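Long-range contacts in structural PPIase-like protein L605 (Mimivirus, PDB 2OSE), which probably catalyses the cis-trans isomerisation of peptidyl-prolyl bonds, as cyclophilins generally do, and assembles as a homotrimer: residues K34-A39 with Q167-Q172; V44-Q49 with T105-E110; P114-Y119 with R141-T146. One frame throughout, in Å; residues are numbered along the deposited sequence.

Interaction 1: residues K34-A39 with Q167-Q172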
ATOM      1  N   LYS A  34     -21.097   0.966  23.317  1.00 23.78           N
ATOM      2  CA  LYS A  34     -21.068   1.469  24.680  1.00 25.78           C
ATOM      3  C   LYS A  34     -19.612   1.647  25.147  1.00 25.12           C
ATOM      4  O   LYS A  34     -18.840   0.713  25.077  1.00 24.03           O
ATOM      5  CB  LYS A  34     -21.745   0.451  25.606  1.00 25.74           C
ATOM      6  CG  LYS A  34     -21.846   0.930  27.057  1.00 27.09           C
ATOM      7  CD  LYS A  34     -22.650  -0.101  27.908  1.00 30.52           C
ATOM      8  CE  LYS A  34     -21.842  -1.102  28.666  1.00 36.13           C
ATOM      9  NZ  LYS A  34     -22.547  -1.523  29.950  1.00 37.01           N
ATOM     10  N   LEU A  35     -19.279   2.834  25.644  1.00 25.51           N
ATOM     11  CA  LEU A  35     -17.919   3.145  26.052  1.00 26.42           C
ATOM     12  C   LEU A  35     -17.754   3.031  27.566  1.00 27.63           C
ATOM     13  O   LEU A  35     -18.739   3.103  28.331  1.00 27.04           O
ATOM     14  CB  LEU A  35     -17.502   4.541  25.559  1.00 26.07           C
ATOM     15  CG  LEU A  35     -17.439   4.498  24.019  1.00 29.16           C
ATOM     16  CD1 LEU A  35     -18.585   5.337  23.448  1.00 28.60           C
ATOM     17  CD2 LEU A  35     -16.156   4.978  23.509  1.00 29.39           C
ATOM     18  N   PHE A  36     -16.511   2.827  27.987  1.00 28.00           N
ATOM     19  CA  PHE A  36     -16.200   2.621  29.404  1.00 28.21           C
ATOM     20  C   PHE A  36     -15.309   3.799  29.775  1.00 28.52           C
ATOM     21  O   PHE A  36     -14.104   3.724  29.623  1.00 27.82           O
ATOM     22  CB  PHE A  36     -15.466   1.297  29.662  1.00 27.46           C
ATOM     23  CG  PHE A  36     -16.015   0.078  28.902  1.00 29.22           C
ATOM     24  CD1 PHE A  36     -17.382  -0.229  28.886  1.00 29.33           C
ATOM     25  CD2 PHE A  36     -15.146  -0.776  28.243  1.00 26.82           C
ATOM     26  CE1 PHE A  36     -17.851  -1.347  28.206  1.00 30.32           C
ATOM     27  CE2 PHE A  36     -15.593  -1.892  27.578  1.00 28.59           C
ATOM     28  CZ  PHE A  36     -16.951  -2.181  27.543  1.00 29.09           C
ATOM     29  N   ARG A  37     -15.906   4.908  30.197  1.00 29.76           N
ATOM     30  CA  ARG A  37     -15.138   6.123  30.446  1.00 32.58           C
ATOM     31  C   ARG A  37     -14.070   5.852  31.505  1.00 34.03           C
ATOM     32  O   ARG A  37     -12.997   6.439  31.407  1.00 35.19           O
ATOM     33  CB  ARG A  37     -16.036   7.287  30.863  1.00 32.88           C
ATOM     34  CG  ARG A  37     -15.354   8.659  30.821  1.00 32.87           C
ATOM     35  CD  ARG A  37     -16.200   9.711  31.552  1.00 33.55           C
ATOM     36  NE  ARG A  37     -15.689  11.062  31.324  1.00 36.88           N
ATOM     37  CZ  ARG A  37     -14.896  11.725  32.171  1.00 35.62           C
ATOM     38  NH1 ARG A  37     -14.518  11.152  33.295  1.00 37.31           N
ATOM     39  NH2 ARG A  37     -14.462  12.951  31.878  1.00 34.19           N
ATOM     40  N   ASP A  38     -14.349   4.938  32.460  1.00 34.84           N
ATOM     41  CA  ASP A  38     -13.366   4.520  33.512  1.00 36.50           C
ATOM     42  C   ASP A  38     -12.145   3.730  33.011  1.00 36.46           C
ATOM     43  O   ASP A  38     -11.237   3.411  33.779  1.00 37.23           O
ATOM     44  CB  ASP A  38     -14.011   3.777  34.717  1.00 36.51           C
ATOM     45  CG  ASP A  38     -14.666   2.422  34.361  1.00 38.89           C
ATOM     46  OD1 ASP A  38     -14.201   1.642  33.494  1.00 39.21           O
ATOM     47  OD2 ASP A  38     -15.676   2.098  35.032  1.00 42.10           O
ATOM     48  N   ALA A  39     -12.129   3.407  31.730  1.00 35.62           N
ATOM     49  CA  ALA A  39     -10.986   2.741  31.143  1.00 34.33           C
ATOM     50  C   ALA A  39      -9.892   3.768  30.843  1.00 33.42           C
ATOM     51  O   ALA A  39      -8.704   3.464  30.965  1.00 33.79           O
ATOM     52  CB  ALA A  39     -11.411   2.002  29.853  1.00 34.07           C
ATOM     53  N   GLN A 167      -2.865  -1.437  23.005  1.00 29.26           N
ATOM     54  CA  GLN A 167      -4.067  -1.366  22.173  1.00 27.91           C
ATOM     55  C   GLN A 167      -5.226  -1.421  23.152  1.00 26.59           C
ATOM     56  O   GLN A 167      -5.818  -2.478  23.379  1.00 28.38           O
ATOM     57  CB  GLN A 167      -4.089  -2.508  21.153  1.00 27.97           C
ATOM     58  CG  GLN A 167      -2.892  -2.476  20.140  1.00 27.69           C
ATOM     59  CD  GLN A 167      -3.177  -1.760  18.832  1.00 28.90           C
ATOM     60  OE1 GLN A 167      -4.097  -0.954  18.724  1.00 26.93           O
ATOM     61  NE2 GLN A 167      -2.383  -2.082  17.804  1.00 28.45           N
ATOM     62  N   VAL A 168      -5.526  -0.273  23.740  1.00 25.67           N
ATOM     63  CA  VAL A 168      -6.366  -0.194  24.954  1.00 25.69           C
ATOM     64  C   VAL A 168      -7.888  -0.190  24.684  1.00 24.88           C
ATOM     65  O   VAL A 168      -8.404   0.695  24.007  1.00 24.33           O
ATOM     66  CB  VAL A 168      -5.954   1.038  25.828  1.00 25.93           C
ATOM     67  CG1 VAL A 168      -6.196   2.343  25.070  1.00 24.83           C
ATOM     68  CG2 VAL A 168      -6.740   1.060  27.188  1.00 27.91           C
ATOM     69  N   VAL A 169      -8.575  -1.189  25.240  1.00 25.39           N
ATOM     70  CA  VAL A 169     -10.022  -1.350  25.113  1.00 25.10           C
ATOM     71  C   VAL A 169     -10.779  -0.262  25.890  1.00 25.31           C
ATOM     72  O   VAL A 169     -10.586  -0.096  27.109  1.00 25.52           O
ATOM     73  CB  VAL A 169     -10.461  -2.744  25.589  1.00 24.85           C
ATOM     74  CG1 VAL A 169     -12.022  -2.924  25.547  1.00 23.93           C
ATOM     75  CG2 VAL A 169      -9.800  -3.797  24.760  1.00 25.76           C
ATOM     76  N   ILE A 170     -11.638   0.454  25.177  1.00 23.61           N
ATOM     77  CA  ILE A 170     -12.433   1.555  25.729  1.00 22.60           C
ATOM     78  C   ILE A 170     -13.956   1.375  25.521  1.00 22.37           C
ATOM     79  O   ILE A 170     -14.725   2.253  25.915  1.00 21.65           O
ATOM     80  CB  ILE A 170     -12.020   2.936  25.150  1.00 21.91           C
ATOM     81  CG1 ILE A 170     -12.143   2.977  23.617  1.00 21.80           C
ATOM     82  CG2 ILE A 170     -10.560   3.361  25.592  1.00 22.34           C
ATOM     83  CD1 ILE A 170     -12.338   4.381  23.135  1.00 18.93           C
ATOM     84  N   GLY A 171     -14.385   0.243  24.937  1.00 21.81           N
ATOM     85  CA  GLY A 171     -15.798   0.067  24.643  1.00 22.35           C
ATOM     86  C   GLY A 171     -16.126  -1.261  24.021  1.00 23.03           C
ATOM     87  O   GLY A 171     -15.223  -2.053  23.732  1.00 22.79           O
ATOM     88  N   GLN A 172     -17.427  -1.499  23.784  1.00 22.44           N
ATOM     89  CA  GLN A 172     -17.914  -2.731  23.129  1.00 23.39           C
ATOM     90  C   GLN A 172     -19.083  -2.359  22.221  1.00 21.99           C
ATOM     91  O   GLN A 172     -19.839  -1.475  22.537  1.00 21.20           O
ATOM     92  CB  GLN A 172     -18.437  -3.740  24.160  1.00 23.69           C
ATOM     93  CG  GLN A 172     -19.657  -3.197  24.945  1.00 25.95           C
ATOM     94  CD  GLN A 172     -20.246  -4.197  25.931  1.00 27.57           C
ATOM     95  OE1 GLN A 172     -20.850  -5.213  25.537  1.00 32.25           O
ATOM     96  NE2 GLN A 172     -20.090  -3.910  27.226  1.00 26.26           N
TER
HETATM   97  O   HOH W   1     -21.904  -4.623  29.274  1.00 44.97           O
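V169 presents its carbonyl O to the methyl of A39, whose CB lies 3.6 Å from it, and packs CG1 against the edge of the F36 ring. At I170 the carbonyl O takes the F36 N-H at an N to O distance of 2.8 Å, the donor standing 37° out of the carbonyl plane. The I170 side chain runs alongside that of L35, with I170 CD1 3.9 Å from L35 CD2, and V44 touches both. I170 and G171 together face L129 of strand 128-135, a classic beta bulge in strand 168-175, which lies between strands 26-35 and 128-135 in the antiparallel cyclophilin barrel. Having no side chain, G171 suits the tight non-hydrogen-bonded pair with L35, their CA atoms only 4.0 Å apart. Its CA sits over one face of the F36 ring, 3.8 Å from the centroid, as a CH-pi contact; Y121 also stacks on this ring. Q172 closes a hydrogen-bonded pair with K34: K34 N reaches Q172 O at 2.9 Å, and Q172 N answers to K34 O. Extended beyond CG, the Q172 chain carries NE2 to the ring's edge, 3.5 Å from F36 CE1. A water accepts from this NE2 and, weakly, from K34 NZ.

Interaction 2: residues V44-Q49 with T105-E110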
ATOM      1  N   VAL A  44     -11.691   8.216  25.755  1.00 28.26           N
ATOM      2  CA  VAL A  44     -13.168   8.081  25.651  1.00 27.74           C
ATOM      3  C   VAL A  44     -13.848   9.403  25.281  1.00 29.05           C
ATOM      4  O   VAL A  44     -14.687   9.450  24.359  1.00 28.29           O
ATOM      5  CB  VAL A  44     -13.751   7.466  26.943  1.00 26.91           C
ATOM      6  CG1 VAL A  44     -15.311   7.570  26.972  1.00 25.92           C
ATOM      7  CG2 VAL A  44     -13.314   6.034  27.031  1.00 25.84           C
ATOM      8  N   GLU A  45     -13.493  10.486  25.979  1.00 29.11           N
ATOM      9  CA  GLU A  45     -14.082  11.784  25.643  1.00 30.36           C
ATOM     10  C   GLU A  45     -13.744  12.254  24.235  1.00 30.30           C
ATOM     11  O   GLU A  45     -14.604  12.778  23.535  1.00 30.39           O
ATOM     12  CB  GLU A  45     -13.774  12.874  26.715  1.00 30.94           C
ATOM     13  CG  GLU A  45     -14.427  12.605  28.070  1.00 31.67           C
ATOM     14  CD  GLU A  45     -15.980  12.573  28.062  1.00 34.54           C
ATOM     15  OE1 GLU A  45     -16.637  13.223  27.218  1.00 34.79           O
ATOM     16  OE2 GLU A  45     -16.539  11.882  28.940  1.00 37.20           O
ATOM     17  N   ASN A  46     -12.504  12.024  23.797  1.00 30.18           N
ATOM     18  CA  ASN A  46     -12.150  12.369  22.431  1.00 30.23           C
ATOM     19  C   ASN A  46     -12.988  11.548  21.444  1.00 29.00           C
ATOM     20  O   ASN A  46     -13.519  12.090  20.501  1.00 29.13           O
ATOM     21  CB  ASN A  46     -10.652  12.123  22.187  1.00 30.83           C
ATOM     22  CG  ASN A  46     -10.201  12.539  20.789  1.00 32.47           C
ATOM     23  OD1 ASN A  46     -10.461  13.669  20.342  1.00 34.78           O
ATOM     24  ND2 ASN A  46      -9.496  11.627  20.095  1.00 33.12           N
ATOM     25  N   PHE A  47     -13.114  10.246  21.686  1.00 28.33           N
ATOM     26  CA  PHE A  47     -13.945   9.397  20.824  1.00 27.71           C
ATOM     27  C   PHE A  47     -15.383   9.906  20.771  1.00 27.61           C
ATOM     28  O   PHE A  47     -15.919  10.147  19.687  1.00 27.44           O
ATOM     29  CB  PHE A  47     -13.912   7.933  21.269  1.00 26.74           C
ATOM     30  CG  PHE A  47     -14.586   6.993  20.286  1.00 27.03           C
ATOM     31  CD1 PHE A  47     -13.853   6.403  19.250  1.00 23.01           C
ATOM     32  CD2 PHE A  47     -15.958   6.704  20.392  1.00 27.85           C
ATOM     33  CE1 PHE A  47     -14.466   5.553  18.319  1.00 25.58           C
ATOM     34  CE2 PHE A  47     -16.588   5.847  19.463  1.00 28.78           C
ATOM     35  CZ  PHE A  47     -15.840   5.262  18.438  1.00 25.30           C
ATOM     36  N   VAL A  48     -16.008  10.081  21.938  1.00 27.51           N
ATOM     37  CA  VAL A  48     -17.389  10.581  21.974  1.00 28.98           C
ATOM     38  C   VAL A  48     -17.574  11.961  21.318  1.00 29.45           C
ATOM     39  O   VAL A  48     -18.544  12.172  20.585  1.00 28.78           O
ATOM     40  CB  VAL A  48     -17.998  10.553  23.427  1.00 29.22           C
ATOM     41  CG1 VAL A  48     -19.403  11.097  23.433  1.00 30.56           C
ATOM     42  CG2 VAL A  48     -18.020   9.164  23.996  1.00 29.46           C
ATOM     43  N   GLN A  49     -16.659  12.914  21.555  1.00 29.72           N
ATOM     44  CA  GLN A  49     -16.872  14.240  20.954  1.00 30.27           C
ATOM     45  C   GLN A  49     -16.659  14.251  19.462  1.00 30.21           C
ATOM     46  O   GLN A  49     -17.220  15.082  18.759  1.00 30.52           O
ATOM     47  CB  GLN A  49     -16.019  15.325  21.624  1.00 31.17           C
ATOM     48  CG  GLN A  49     -16.252  15.456  23.110  1.00 35.20           C
ATOM     49  CD  GLN A  49     -17.721  15.625  23.489  1.00 38.80           C
ATOM     50  OE1 GLN A  49     -18.512  16.231  22.758  1.00 39.74           O
ATOM     51  NE2 GLN A  49     -18.083  15.104  24.654  1.00 42.16           N
ATOM     52  N   THR A 105      -7.341  15.234  17.408  1.00 41.89           N
ATOM     53  CA  THR A 105      -7.982  15.200  18.705  1.00 41.24           C
ATOM     54  C   THR A 105      -8.787  16.486  18.901  1.00 41.88           C
ATOM     55  O   THR A 105      -8.530  17.497  18.232  1.00 42.21           O
ATOM     56  CB  THR A 105      -6.988  14.988  19.890  1.00 41.23           C
ATOM     57  OG1 THR A 105      -6.353  16.227  20.258  1.00 41.23           O
ATOM     58  CG2 THR A 105      -5.930  13.908  19.588  1.00 40.02           C
ATOM     59  N   VAL A 106      -9.762  16.438  19.807  1.00 41.77           N
ATOM     60  CA  VAL A 106     -10.614  17.600  20.122  1.00 42.24           C
ATOM     61  C   VAL A 106      -9.899  18.587  21.075  1.00 43.02           C
ATOM     62  O   VAL A 106     -10.404  19.675  21.360  1.00 42.83           O
ATOM     63  CB  VAL A 106     -11.991  17.180  20.735  1.00 42.22           C
ATOM     64  CG1 VAL A 106     -12.802  16.334  19.746  1.00 41.81           C
ATOM     65  CG2 VAL A 106     -11.812  16.424  22.087  1.00 41.55           C
ATOM     66  N   TYR A 107      -8.729  18.192  21.564  1.00 43.30           N
ATOM     67  CA  TYR A 107      -7.980  19.014  22.508  1.00 44.06           C
ATOM     68  C   TYR A 107      -6.976  19.940  21.807  1.00 45.00           C
ATOM     69  O   TYR A 107      -5.783  19.882  22.094  1.00 44.63           O
ATOM     70  CB  TYR A 107      -7.260  18.094  23.487  1.00 43.26           C
ATOM     71  CG  TYR A 107      -8.162  17.031  24.090  1.00 42.47           C
ATOM     72  CD1 TYR A 107      -9.207  17.383  24.954  1.00 41.49           C
ATOM     73  CD2 TYR A 107      -7.964  15.674  23.808  1.00 40.85           C
ATOM     74  CE1 TYR A 107     -10.034  16.405  25.527  1.00 40.84           C
ATOM     75  CE2 TYR A 107      -8.777  14.682  24.389  1.00 39.88           C
ATOM     76  CZ  TYR A 107      -9.815  15.064  25.238  1.00 41.71           C
ATOM     77  OH  TYR A 107     -10.634  14.114  25.786  1.00 43.15           O
ATOM     78  N   CYS A 108      -7.462  20.790  20.896  1.00 46.32           N
ATOM     79  CA  CYS A 108      -6.592  21.563  19.978  1.00 48.18           C
ATOM     80  C   CYS A 108      -5.567  20.669  19.259  1.00 48.52           C
ATOM     81  O   CYS A 108      -4.413  21.080  19.003  1.00 48.48           O
ATOM     82  CB  CYS A 108      -5.872  22.702  20.711  1.00 48.29           C
ATOM     83  SG  CYS A 108      -6.987  23.766  21.635  1.00 53.53           S
ATOM     84  N   ASP A 109      -5.993  19.439  18.950  1.00 48.50           N
ATOM     85  CA  ASP A 109      -5.151  18.444  18.290  1.00 48.12           C
ATOM     86  C   ASP A 109      -3.911  18.060  19.076  1.00 48.01           C
ATOM     87  O   ASP A 109      -2.955  17.504  18.516  1.00 47.66           O
ATOM     88  CB  ASP A 109      -4.797  18.887  16.871  1.00 49.09           C
ATOM     89  CG  ASP A 109      -5.981  18.822  15.941  1.00 49.26           C
ATOM     90  OD1 ASP A 109      -6.423  17.689  15.614  1.00 49.06           O
ATOM     91  OD2 ASP A 109      -6.488  19.903  15.565  1.00 51.08           O
ATOM     92  N   GLU A 110      -3.936  18.339  20.379  1.00 47.46           N
ATOM     93  CA  GLU A 110      -2.904  17.844  21.282  1.00 47.84           C
ATOM     94  C   GLU A 110      -2.978  16.322  21.359  1.00 46.47           C
ATOM     95  O   GLU A 110      -4.082  15.752  21.400  1.00 46.21           O
ATOM     96  CB  GLU A 110      -3.083  18.393  22.700  1.00 47.47           C
ATOM     97  CG  GLU A 110      -2.822  19.874  22.899  1.00 50.07           C
ATOM     98  CD  GLU A 110      -3.027  20.281  24.363  1.00 50.93           C
ATOM     99  OE1 GLU A 110      -3.999  21.017  24.631  1.00 56.15           O
ATOM    100  OE2 GLU A 110      -2.237  19.845  25.251  1.00 54.69           O
TER
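N46 holds its CG anti to the backbone N (chi1 -177°), a setting that swings the amide out from the helix toward T105 and V106, while Y107, with CG anti to its carbonyl carbon (chi1 -49°), sends its phenol back toward the helix. The amide oxygen does the joining: V106 N donates to N46 OD1 at 2.9 Å, with an angle of 152° at the hydrogen. Asparagine suits this place because its short chain offers a neutral acceptor to a backbone N-H of an irregular loop. N46 OD1 is also packed against T105 CA, 3.3 Å away, and touches both methyls of V106. Beta-branched V106 lies beside it with both methyls in use, V106 CG1 resting 3.9 Å from Q49 CB and CG2 lying over the centre of the Y107 ring.

The tyrosine reaches the helix with its hydroxyl end. Y107 OH approaches E45 CB to 3.5 Å and is hydrogen-bonded to A42 O, one turn before N46. Beyond CB, the E45 chain bends away at chi2, and its carboxylate forms a salt bridge with R37.

The loop is braced from within. T105 OG1 donates to E110 O at 2.6 Å, T105 N gives its hydrogen to D109 OD1 at 3.2 Å, and D109 in turn is salt-bridged to R74. Y107 is the centre of an inverse gamma turn and begins a type I' beta turn that ends at E110. The whole is a buried helix-to-loop contact of helix 41-52, whose F47 packs on V17 and M19: a helix lying against the strands in this way is a feature of the cyclophilin barrel, whose ends are covered by helices.

Interaction 3: residues P114-Y119 with R141-T146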
ATOM      1  N   PRO A 114      -1.191   8.633  27.926  1.00 35.25           N
ATOM      2  CA  PRO A 114      -1.725   7.372  28.384  1.00 35.90           C
ATOM      3  C   PRO A 114      -2.114   7.431  29.867  1.00 36.78           C
ATOM      4  O   PRO A 114      -1.610   6.662  30.677  1.00 36.82           O
ATOM      5  CB  PRO A 114      -0.584   6.370  28.117  1.00 35.84           C
ATOM      6  CG  PRO A 114       0.682   7.198  27.989  1.00 34.96           C
ATOM      7  CD  PRO A 114       0.294   8.640  27.872  1.00 35.77           C
ATOM      8  N   VAL A 115      -3.023   8.337  30.204  1.00 37.15           N
ATOM      9  CA  VAL A 115      -3.530   8.390  31.575  1.00 38.66           C
ATOM     10  C   VAL A 115      -4.813   7.586  31.654  1.00 37.68           C
ATOM     11  O   VAL A 115      -5.872   8.099  31.320  1.00 38.20           O
ATOM     12  CB  VAL A 115      -3.807   9.840  32.058  1.00 37.76           C
ATOM     13  CG1 VAL A 115      -4.199   9.821  33.538  1.00 40.68           C
ATOM     14  CG2 VAL A 115      -2.600  10.729  31.860  1.00 40.30           C
ATOM     15  N   PHE A 116      -4.704   6.341  32.093  1.00 38.68           N
ATOM     16  CA  PHE A 116      -5.839   5.418  32.115  1.00 40.17           C
ATOM     17  C   PHE A 116      -6.620   5.485  33.415  1.00 41.63           C
ATOM     18  O   PHE A 116      -6.130   5.986  34.443  1.00 41.13           O
ATOM     19  CB  PHE A 116      -5.411   3.970  31.845  1.00 40.44           C
ATOM     20  CG  PHE A 116      -4.695   3.782  30.533  1.00 41.16           C
ATOM     21  CD1 PHE A 116      -4.996   4.582  29.436  1.00 38.84           C
ATOM     22  CD2 PHE A 116      -3.719   2.803  30.399  1.00 41.96           C
ATOM     23  CE1 PHE A 116      -4.336   4.417  28.223  1.00 39.75           C
ATOM     24  CE2 PHE A 116      -3.051   2.640  29.190  1.00 42.67           C
ATOM     25  CZ  PHE A 116      -3.372   3.451  28.096  1.00 40.93           C
ATOM     26  N   GLY A 117      -7.843   4.974  33.367  1.00 42.25           N
ATOM     27  CA  GLY A 117      -8.707   5.053  34.514  1.00 44.33           C
ATOM     28  C   GLY A 117      -8.432   3.901  35.434  1.00 46.08           C
ATOM     29  O   GLY A 117      -7.390   3.227  35.335  1.00 45.92           O
ATOM     30  N   ASP A 118      -9.402   3.666  36.311  1.00 47.57           N
ATOM     31  CA  ASP A 118      -9.293   2.699  37.392  1.00 48.86           C
ATOM     32  C   ASP A 118      -9.395   1.244  36.943  1.00 48.85           C
ATOM     33  O   ASP A 118      -8.936   0.346  37.668  1.00 49.03           O
ATOM     34  CB  ASP A 118     -10.342   3.001  38.491  1.00 50.24           C
ATOM     35  CG  ASP A 118     -11.561   3.799  37.980  1.00 54.18           C
ATOM     36  OD1 ASP A 118     -12.496   4.048  38.793  1.00 60.22           O
ATOM     37  OD2 ASP A 118     -11.599   4.211  36.789  1.00 59.23           O
ATOM     38  N   TYR A 119      -9.994   1.006  35.766  1.00 47.54           N
ATOM     39  CA  TYR A 119     -10.190  -0.364  35.280  1.00 46.89           C
ATOM     40  C   TYR A 119      -9.540  -0.649  33.933  1.00 45.39           C
ATOM     41  O   TYR A 119      -9.292   0.267  33.139  1.00 45.36           O
ATOM     42  CB  TYR A 119     -11.681  -0.719  35.197  1.00 47.90           C
ATOM     43  CG  TYR A 119     -12.372  -0.738  36.534  1.00 49.35           C
ATOM     44  CD1 TYR A 119     -12.495  -1.928  37.256  1.00 49.78           C
ATOM     45  CD2 TYR A 119     -12.903   0.438  37.088  1.00 50.45           C
ATOM     46  CE1 TYR A 119     -13.134  -1.954  38.501  1.00 51.63           C
ATOM     47  CE2 TYR A 119     -13.546   0.420  38.330  1.00 51.82           C
ATOM     48  CZ  TYR A 119     -13.657  -0.779  39.021  1.00 51.26           C
ATOM     49  OH  TYR A 119     -14.292  -0.806  40.250  1.00 54.06           O
ATOM     50  N   ARG A 141       4.552   7.155  24.280  1.00 36.56           N
ATOM     51  CA  ARG A 141       3.242   6.688  23.804  1.00 37.73           C
ATOM     52  C   ARG A 141       2.128   7.737  23.918  1.00 36.61           C
ATOM     53  O   ARG A 141       1.975   8.384  24.955  1.00 36.42           O
ATOM     54  CB  ARG A 141       2.896   5.412  24.594  1.00 37.78           C
ATOM     55  CG  ARG A 141       1.504   4.801  24.365  1.00 39.81           C
ATOM     56  CD  ARG A 141       1.421   3.397  24.938  1.00 41.65           C
ATOM     57  NE  ARG A 141       0.943   3.324  26.336  1.00 50.64           N
ATOM     58  CZ  ARG A 141       1.693   2.987  27.401  1.00 54.26           C
ATOM     59  NH1 ARG A 141       2.983   2.674  27.272  1.00 55.45           N
ATOM     60  NH2 ARG A 141       1.145   2.949  28.614  1.00 55.11           N
ATOM     61  N   TYR A 142       1.353   7.901  22.847  1.00 36.01           N
ATOM     62  CA  TYR A 142       0.190   8.792  22.824  1.00 35.70           C
ATOM     63  C   TYR A 142      -0.957   8.151  22.032  1.00 34.25           C
ATOM     64  O   TYR A 142      -0.753   7.179  21.338  1.00 33.36           O
ATOM     65  CB  TYR A 142       0.511  10.174  22.233  1.00 36.53           C
ATOM     66  CG  TYR A 142       1.408  11.043  23.114  1.00 40.09           C
ATOM     67  CD1 TYR A 142       0.887  11.758  24.223  1.00 39.57           C
ATOM     68  CD2 TYR A 142       2.785  11.134  22.859  1.00 39.36           C
ATOM     69  CE1 TYR A 142       1.732  12.549  25.045  1.00 40.04           C
ATOM     70  CE2 TYR A 142       3.641  11.921  23.690  1.00 40.93           C
ATOM     71  CZ  TYR A 142       3.106  12.611  24.766  1.00 40.78           C
ATOM     72  OH  TYR A 142       3.950  13.378  25.544  1.00 44.17           O
ATOM     73  N   TYR A 143      -2.143   8.740  22.144  1.00 32.76           N
ATOM     74  CA  TYR A 143      -3.323   8.283  21.441  1.00 31.83           C
ATOM     75  C   TYR A 143      -3.939   9.442  20.721  1.00 31.63           C
ATOM     76  O   TYR A 143      -3.638  10.620  20.999  1.00 32.42           O
ATOM     77  CB  TYR A 143      -4.320   7.630  22.400  1.00 29.60           C
ATOM     78  CG  TYR A 143      -3.768   6.398  23.047  1.00 29.56           C
ATOM     79  CD1 TYR A 143      -4.000   5.139  22.502  1.00 23.10           C
ATOM     80  CD2 TYR A 143      -3.003   6.479  24.199  1.00 24.87           C
ATOM     81  CE1 TYR A 143      -3.491   4.017  23.083  1.00 25.69           C
ATOM     82  CE2 TYR A 143      -2.479   5.363  24.780  1.00 26.95           C
ATOM     83  CZ  TYR A 143      -2.712   4.131  24.216  1.00 27.73           C
ATOM     84  OH  TYR A 143      -2.222   2.993  24.811  1.00 29.45           O
ATOM     85  N   ASP A 144      -4.784   9.110  19.759  1.00 31.55           N
ATOM     86  CA  ASP A 144      -5.523  10.111  19.029  1.00 32.16           C
ATOM     87  C   ASP A 144      -6.921   9.538  18.656  1.00 31.74           C
ATOM     88  O   ASP A 144      -7.451   8.651  19.355  1.00 31.11           O
ATOM     89  CB  ASP A 144      -4.682  10.666  17.830  1.00 33.10           C
ATOM     90  CG  ASP A 144      -4.185   9.578  16.863  1.00 35.16           C
ATOM     91  OD1 ASP A 144      -4.780   8.456  16.830  1.00 31.40           O
ATOM     92  OD2 ASP A 144      -3.190   9.854  16.110  1.00 34.12           O
ATOM     93  N   SER A 145      -7.494  10.063  17.583  1.00 31.11           N
ATOM     94  CA  SER A 145      -8.773   9.614  17.028  1.00 31.06           C
ATOM     95  C   SER A 145      -8.779   8.196  16.413  1.00 29.40           C
ATOM     96  O   SER A 145      -9.860   7.672  16.092  1.00 29.43           O
ATOM     97  CB  SER A 145      -9.205  10.621  15.965  1.00 30.74           C
ATOM     98  OG  SER A 145      -8.198  10.745  14.959  1.00 33.47           O
ATOM     99  N   THR A 146      -7.589   7.618  16.209  1.00 28.12           N
ATOM    100  CA  THR A 146      -7.405   6.284  15.625  1.00 27.87           C
ATOM    101  C   THR A 146      -7.924   5.150  16.518  1.00 26.32           C
ATOM    102  O   THR A 146      -7.496   4.986  17.654  1.00 25.23           O
ATOM    103  CB  THR A 146      -5.906   5.984  15.296  1.00 28.73           C
ATOM    104  OG1 THR A 146      -5.347   7.108  14.590  1.00 31.09           O
ATOM    105  CG2 THR A 146      -5.790   4.705  14.413  1.00 27.79           C
TER
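D144 OD1, in the segment whose Y143 packs against F116, is gripped by three donors: T146 OG1 at 2.7 Å, T146 N at 3.0 Å, and R193 NH2 of the second subunit in a salt bridge. Both T146 donors come from the same face of the carboxylate; the bond from T146 N makes an Asx turn, and the hydroxyl adds a second grip. Aspartate suits this, with its acceptor one bond beyond CG. Across the contact, P114 lies against R141: P114 CD is 3.4 Å from R141 O, and its CG sits over one face of the guanidinium. A bend at chi3 (91°) in R141 brings NE to 3.8 Å from P114 CB, and the same NE is salt-bridged to D166. The contact thus lays the loop before strand 128-135 of the cyclophilin barrel over the short strand 141-142, which is paired with strand 128-135, and over the segment that follows. Compact, rigid P114 also meets the edge of the Y143 ring, P114 CB lying 4.0 Å from Y143 CE2. F116 and Y143 meet obliquely, their planes at 62°, with F116 CZ 3.5 Å from Y143 OH. That hydroxyl bonds to D166 O, while F40 packs edge-to-face with each of the two aromatic rings.

How the interactions relate
Along the chain, interactions 2 and 3 are nested, one after the other, inside the loop that interaction 1 closes, so this strand pairing brings together the ends of a long excursion. Their centres are close: about 15 Å between 1 and 2, 10 Å between 1 and 3, and 11 Å between 2 and 3. Interactions 1 and 3 reach the same antiparallel sheet and meet through A39 and G117 and through V168 and Y143. Interaction 2 is tied to 1 by helix 41-52, which follows strand 26-35, and by the R37 to E45 salt bridge. N46 and T105 pack on D144, so that the helix and its loop are joined to the segment of interaction 3.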